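Local coordinates for protein hydrazine synthase subunit alpha (PDB 5C2V) that forms, within the hydrazine synthase complex, hydrazine by condensing ammonia with hydroxylamine made in the gamma subunit, and carries two c-type hemes, at residues P50-F62 and V71-C83. Numbering follows the deposited sequence.
With BET (trimethyl glycine), chain B.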
loop_
_atom_site.group_PDB
_atom_site.type_symbol
_atom_site.label_atom_id
_atom_site.label_comp_id
_atom_site.label_asym_id
_atom_site.label_seq_id
_atom_site.Cartn_x
_atom_site.Cartn_y
_atom_site.Cartn_z
ATOM N N PRO D 50 -12.746 14.136 15.155
ATOM C CA PRO D 50 -14.095 14.491 15.613
ATOM C C PRO D 50 -14.136 15.464 16.780
ATOM O O PRO D 50 -15.204 16.011 17.061
ATOM C CB PRO D 50 -14.680 13.146 16.035
ATOM C CG PRO D 50 -13.516 12.387 16.498
ATOM C CD PRO D 50 -12.395 12.766 15.568
ATOM N N HIS D 51 -13.009 15.696 17.446
ATOM C CA HIS D 51 -13.077 16.497 18.652
ATOM C C HIS D 51 -13.027 17.918 18.146
ATOM O O HIS D 51 -11.974 18.463 17.820
ATOM C CB HIS D 51 -11.909 16.174 19.590
ATOM C CG HIS D 51 -11.833 17.044 20.806
ATOM N ND1 HIS D 51 -12.666 16.882 21.892
ATOM C CD2 HIS D 51 -11.000 18.064 21.120
ATOM C CE1 HIS D 51 -12.359 17.774 22.817
ATOM N NE2 HIS D 51 -11.352 18.504 22.374
ATOM N N TYR D 52 -14.215 18.504 18.110
ATOM C CA TYR D 52 -14.450 19.739 17.392
ATOM C C TYR D 52 -15.331 20.637 18.235
ATOM O O TYR D 52 -16.504 20.342 18.459
ATOM C CB TYR D 52 -15.086 19.417 16.034
ATOM C CG TYR D 52 -15.517 20.594 15.192
ATOM C CD1 TYR D 52 -14.586 21.363 14.505
ATOM C CD2 TYR D 52 -16.862 20.904 15.039
ATOM C CE1 TYR D 52 -14.981 22.428 13.718
ATOM C CE2 TYR D 52 -17.267 21.966 14.252
ATOM C CZ TYR D 52 -16.324 22.724 13.595
ATOM O OH TYR D 52 -16.724 23.783 12.812
ATOM N N ILE D 53 -14.764 21.744 18.691
ATOM C CA ILE D 53 -15.493 22.693 19.513
ATOM C C ILE D 53 -15.210 24.073 18.957
ATOM O O ILE D 53 -14.336 24.783 19.453
ATOM C CB ILE D 53 -15.091 22.618 21.001
ATOM C CG1 ILE D 53 -15.066 21.165 21.485
ATOM C CG2 ILE D 53 -16.044 23.444 21.853
ATOM C CD1 ILE D 53 -14.690 21.012 22.941
ATOM N N PRO D 54 -15.956 24.455 17.915
ATOM C CA PRO D 54 -15.711 25.705 17.194
ATOM C C PRO D 54 -16.034 26.903 18.074
ATOM O O PRO D 54 -17.100 27.496 17.950
ATOM C CB PRO D 54 -16.658 25.610 15.995
ATOM C CG PRO D 54 -17.747 24.704 16.448
ATOM C CD PRO D 54 -17.088 23.703 17.349
ATOM N N GLU D 55 -15.113 27.222 18.977
ATOM C CA GLU D 55 -15.296 28.295 19.947
ATOM C C GLU D 55 -15.686 29.614 19.285
ATOM O O GLU D 55 -15.037 30.063 18.339
ATOM C CB GLU D 55 -14.017 28.479 20.767
ATOM C CG GLU D 55 -14.053 29.644 21.738
ATOM C CD GLU D 55 -12.817 29.707 22.613
ATOM O OE1 GLU D 55 -12.285 28.634 22.969
ATOM O OE2 GLU D 55 -12.375 30.828 22.940
ATOM N N GLY D 56 -16.757 30.221 19.788
ATOM C CA GLY D 56 -17.248 31.480 19.259
ATOM C C GLY D 56 -18.187 31.311 18.078
ATOM O O GLY D 56 -18.359 32.232 17.280
ATOM N N SER D 57 -18.801 30.137 17.970
ATOM C CA SER D 57 -19.699 29.845 16.857
ATOM C C SER D 57 -21.162 29.935 17.263
ATOM O O SER D 57 -21.525 29.627 18.398
ATOM C CB SER D 57 -19.415 28.461 16.282
ATOM O OG SER D 57 -18.061 28.356 15.890
ATOM N N ARG D 58 -22.000 30.358 16.324
ATOM C CA ARG D 58 -23.421 30.525 16.599
ATOM C C ARG D 58 -24.283 29.719 15.632
ATOM O O ARG D 58 -23.906 29.503 14.481
ATOM C CB ARG D 58 -23.800 32.005 16.531
ATOM C CG ARG D 58 -23.634 32.617 15.149
ATOM C CD ARG D 58 -23.735 34.130 15.195
ATOM N NE ARG D 58 -23.855 34.706 13.860
ATOM C CZ ARG D 58 -23.841 36.010 13.605
ATOM N NH1 ARG D 58 -23.704 36.879 14.597
ATOM N NH2 ARG D 58 -23.959 36.446 12.358
ATOM N N ILE D 59 -25.438 29.268 16.109
ATOM C CA ILE D 59 -26.401 28.580 15.258
ATOM C C ILE D 59 -27.485 29.557 14.825
ATOM O O ILE D 59 -28.081 30.239 15.659
ATOM C CB ILE D 59 -27.041 27.379 15.971
ATOM C CG1 ILE D 59 -25.962 26.395 16.421
ATOM C CG2 ILE D 59 -28.051 26.693 15.066
ATOM C CD1 ILE D 59 -26.510 25.158 17.080
ATOM N N VAL D 60 -27.738 29.626 13.523
ATOM C CA VAL D 60 -28.656 30.626 12.992
ATOM C C VAL D 60 -29.739 30.046 12.084
ATOM O O VAL D 60 -29.565 28.984 11.470
ATOM C CB VAL D 60 -27.897 31.714 12.209
ATOM C CG1 VAL D 60 -26.995 32.510 13.139
ATOM C CG2 VAL D 60 -27.089 31.090 11.087
ATOM N N LEU D 61 -30.855 30.767 12.013
ATOM C CA LEU D 61 -31.979 30.420 11.152
ATOM C C LEU D 61 -32.113 31.435 10.021
ATOM O O LEU D 61 -32.079 32.646 10.251
ATOM C CB LEU D 61 -33.277 30.354 11.961
ATOM C CG LEU D 61 -34.579 30.114 11.195
ATOM C CD1 LEU D 61 -34.527 28.798 10.436
ATOM C CD2 LEU D 61 -35.768 30.139 12.146
ATOM N N PHE D 62 -32.271 30.932 8.801
ATOM C CA PHE D 62 -32.303 31.776 7.614
ATOM C C PHE D 62 -33.493 31.444 6.718
ATOM O O PHE D 62 -33.738 30.279 6.398
ATOM C CB PHE D 62 -30.993 31.630 6.834
ATOM C CG PHE D 62 -30.988 32.335 5.508
ATOM C CD1 PHE D 62 -30.790 33.704 5.437
ATOM C CD2 PHE D 62 -31.166 31.625 4.331
ATOM C CE1 PHE D 62 -30.781 34.354 4.216
ATOM C CE2 PHE D 62 -31.157 32.270 3.109
ATOM C CZ PHE D 62 -30.964 33.635 3.051
ATOM N N VAL D 71 -30.248 34.921 14.977
ATOM C CA VAL D 71 -29.387 34.152 15.873
ATOM C C VAL D 71 -30.163 33.609 17.072
ATOM O O VAL D 71 -30.642 34.372 17.910
ATOM C CB VAL D 71 -28.208 34.998 16.395
ATOM C CG1 VAL D 71 -27.374 34.195 17.382
ATOM C CG2 VAL D 71 -27.351 35.494 15.240
ATOM N N LEU D 72 -30.299 32.287 17.135
ATOM C CA LEU D 72 -31.021 31.622 18.219
ATOM C C LEU D 72 -30.176 31.410 19.479
ATOM O O LEU D 72 -30.689 31.439 20.599
ATOM C CB LEU D 72 -31.567 30.274 17.737
ATOM C CG LEU D 72 -32.816 30.290 16.847
ATOM C CD1 LEU D 72 -32.517 30.816 15.449
ATOM C CD2 LEU D 72 -33.447 28.911 16.773
ATOM N N THR D 73 -28.880 31.196 19.282
ATOM C CA THR D 73 -27.981 30.704 20.327
ATOM C C THR D 73 -27.258 31.787 21.127
ATOM O O THR D 73 -26.307 31.486 21.849
ATOM C CB THR D 73 -26.936 29.743 19.746
ATOM O OG1 THR D 73 -26.336 30.327 18.583
ATOM C CG2 THR D 73 -27.601 28.429 19.368
ATOM N N ASN D 74 -27.693 33.037 20.984
ATOM C CA ASN D 74 -27.023 34.189 21.596
ATOM C C ASN D 74 -26.691 34.018 23.084
ATOM O O ASN D 74 -25.811 34.700 23.607
ATOM C CB ASN D 74 -27.891 35.441 21.429
ATOM C CG ASN D 74 -27.344 36.404 20.393
ATOM O OD1 ASN D 74 -26.133 36.502 20.196
ATOM N ND2 ASN D 74 -28.238 37.127 19.729
ATOM N N ASP D 75 -27.397 33.118 23.763
ATOM C CA ASP D 75 -27.082 32.786 25.149
ATOM C C ASP D 75 -25.866 31.864 25.267
ATOM O O ASP D 75 -25.345 31.653 26.363
ATOM C CB ASP D 75 -28.286 32.133 25.830
ATOM C CG ASP D 75 -29.448 33.089 25.999
ATOM O OD1 ASP D 75 -29.552 34.047 25.206
ATOM O OD2 ASP D 75 -30.259 32.881 26.927
ATOM N N PHE D 76 -25.421 31.312 24.142
ATOM C CA PHE D 76 -24.296 30.379 24.141
ATOM C C PHE D 76 -23.027 31.002 23.568
ATOM O O PHE D 76 -23.060 31.650 22.523
ATOM C CB PHE D 76 -24.645 29.119 23.347
ATOM C CG PHE D 76 -25.689 28.259 23.999
ATOM C CD1 PHE D 76 -25.326 27.284 24.913
ATOM C CD2 PHE D 76 -27.029 28.418 23.691
ATOM C CE1 PHE D 76 -26.282 26.488 25.515
ATOM C CE2 PHE D 76 -27.991 27.624 24.288
ATOM C CZ PHE D 76 -27.616 26.658 25.201
ATOM N N ALA D 77 -21.907 30.792 24.254
ATOM C CA ALA D 77 -20.613 31.238 23.756
ATOM C C ALA D 77 -20.219 30.420 22.531
ATOM O O ALA D 77 -19.701 30.954 21.551
ATOM C CB ALA D 77 -19.552 31.126 24.840
ATOM N N THR D 78 -20.476 29.118 22.601
ATOM C CA THR D 78 -20.194 28.208 21.499
ATOM C C THR D 78 -21.397 27.312 21.233
ATOM O O THR D 78 -21.885 26.642 22.140
ATOM C CB THR D 78 -18.963 27.329 21.789
ATOM O OG1 THR D 78 -17.819 28.161 22.018
ATOM C CG2 THR D 78 -18.685 26.394 20.622
ATOM N N ALA D 79 -21.882 27.310 19.996
ATOM C CA ALA D 79 -23.011 26.462 19.629
ATOM C C ALA D 79 -22.873 25.925 18.208
ATOM O O ALA D 79 -22.524 26.665 17.288
ATOM C CB ALA D 79 -24.307 27.221 19.780
ATOM N N PHE D 80 -23.166 24.639 18.035
ATOM C CA PHE D 80 -22.989 23.978 16.745
ATOM C C PHE D 80 -23.735 22.644 16.677
ATOM O O PHE D 80 -24.446 22.271 17.611
ATOM C CB PHE D 80 -21.499 23.764 16.457
ATOM C CG PHE D 80 -20.781 22.965 17.513
ATOM C CD1 PHE D 80 -20.363 23.562 18.693
ATOM C CD2 PHE D 80 -20.513 21.621 17.318
ATOM C CE1 PHE D 80 -19.702 22.830 19.661
ATOM C CE2 PHE D 80 -19.851 20.885 18.284
ATOM C CZ PHE D 80 -19.446 21.489 19.456
ATOM N N ASP D 81 -23.561 21.940 15.559
ATOM C CA ASP D 81 -24.197 20.643 15.306
ATOM C C ASP D 81 -25.724 20.661 15.410
ATOM O O ASP D 81 -26.290 20.046 16.313
ATOM C CB ASP D 81 -23.641 19.585 16.265
ATOM C CG ASP D 81 -22.262 19.105 15.867
ATOM O OD1 ASP D 81 -21.925 19.193 14.668
ATOM O OD2 ASP D 81 -21.515 18.638 16.752
ATOM N N PRO D 82 -26.397 21.363 14.482
ATOM C CA PRO D 82 -27.864 21.387 14.480
ATOM C C PRO D 82 -28.480 20.074 13.994
ATOM O O PRO D 82 -27.999 19.503 13.017
ATOM C CB PRO D 82 -28.199 22.525 13.502
ATOM C CG PRO D 82 -26.891 23.221 13.214
ATOM C CD PRO D 82 -25.840 22.182 13.396
ATOM N N CYS D 83 -29.528 19.607 14.667
ATOM C CA CYS D 83 -30.331 18.496 14.159
ATOM C C CYS D 83 -31.812 18.756 14.412
ATOM O O CYS D 83 -32.230 18.899 15.559
ATOM C CB CYS D 83 -29.905 17.177 14.806
ATOM S SG CYS D 83 -30.661 15.707 14.068
HETATM N N BET B . -21.662 34.866 20.137
HETATM C CA BET B . -21.997 36.329 19.874
HETATM C C BET B . -22.165 36.571 18.280
HETATM O O BET B . -21.239 37.254 17.775
HETATM O OXT BET B . -23.187 36.055 17.773
HETATM C C1 BET B . -20.915 34.737 21.452
HETATM C C2 BET B . -20.776 34.289 19.033
HETATM C C3 BET B . -22.935 34.052 20.284
#
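Ile-59 drives its side chain into the bend of 71-83, where it packs against Thr-73, Ala-79 and Pro-82. CG1 and CD1 run along the backbone at Ala-79 and Phe-80, while Ile-59 CG2, on the other branch, meets Pro-82 CG at 4.1 Å. Thr-73 grips the same residue: its OG1 sits between its own backbone N and carbonyl carbon (chi1 49°) and accepts Ile-59 N at 2.8 Å, which leaves CG2 to pack on Ile-59 CB. Beyond it, Leu-72 N gives Ile-59 O a weak bond, and Val-60 pairs antiparallel with Val-71.

Phe-80 fills the other end. Pro-54 CD stands over the centre of its ring, 3.5 Å from the centroid, a CH-pi contact; Tyr-52 turns its edge to the Phe-80 face, planes at 82°. Between these two clusters Ala-79 N donates to Ser-57 O at 2.8 Å. At the Pro-54 to Ser-57 turn, Gly-56 N donates a hydrogen bond to Thr-78 OG1 (3.2 Å).

On the outside, Val-71 CG2 lies over one face of the Arg-58 guanidinium. Arg-58 NH1 makes a weak hydrogen bond to OXT of the bound trimethyl glycine, and its NE hydrogen-bonds Gln-36 OE1.

The contact joins two neighbouring sheets, consistent with adjacent blades of the six-bladed propeller: strand 58-63 pairs with 31-37, whereas strand 79-83 runs at 53° to strand 58-62, and 76-84 pairs with 90-97, whose Phe-93 touches Ile-59.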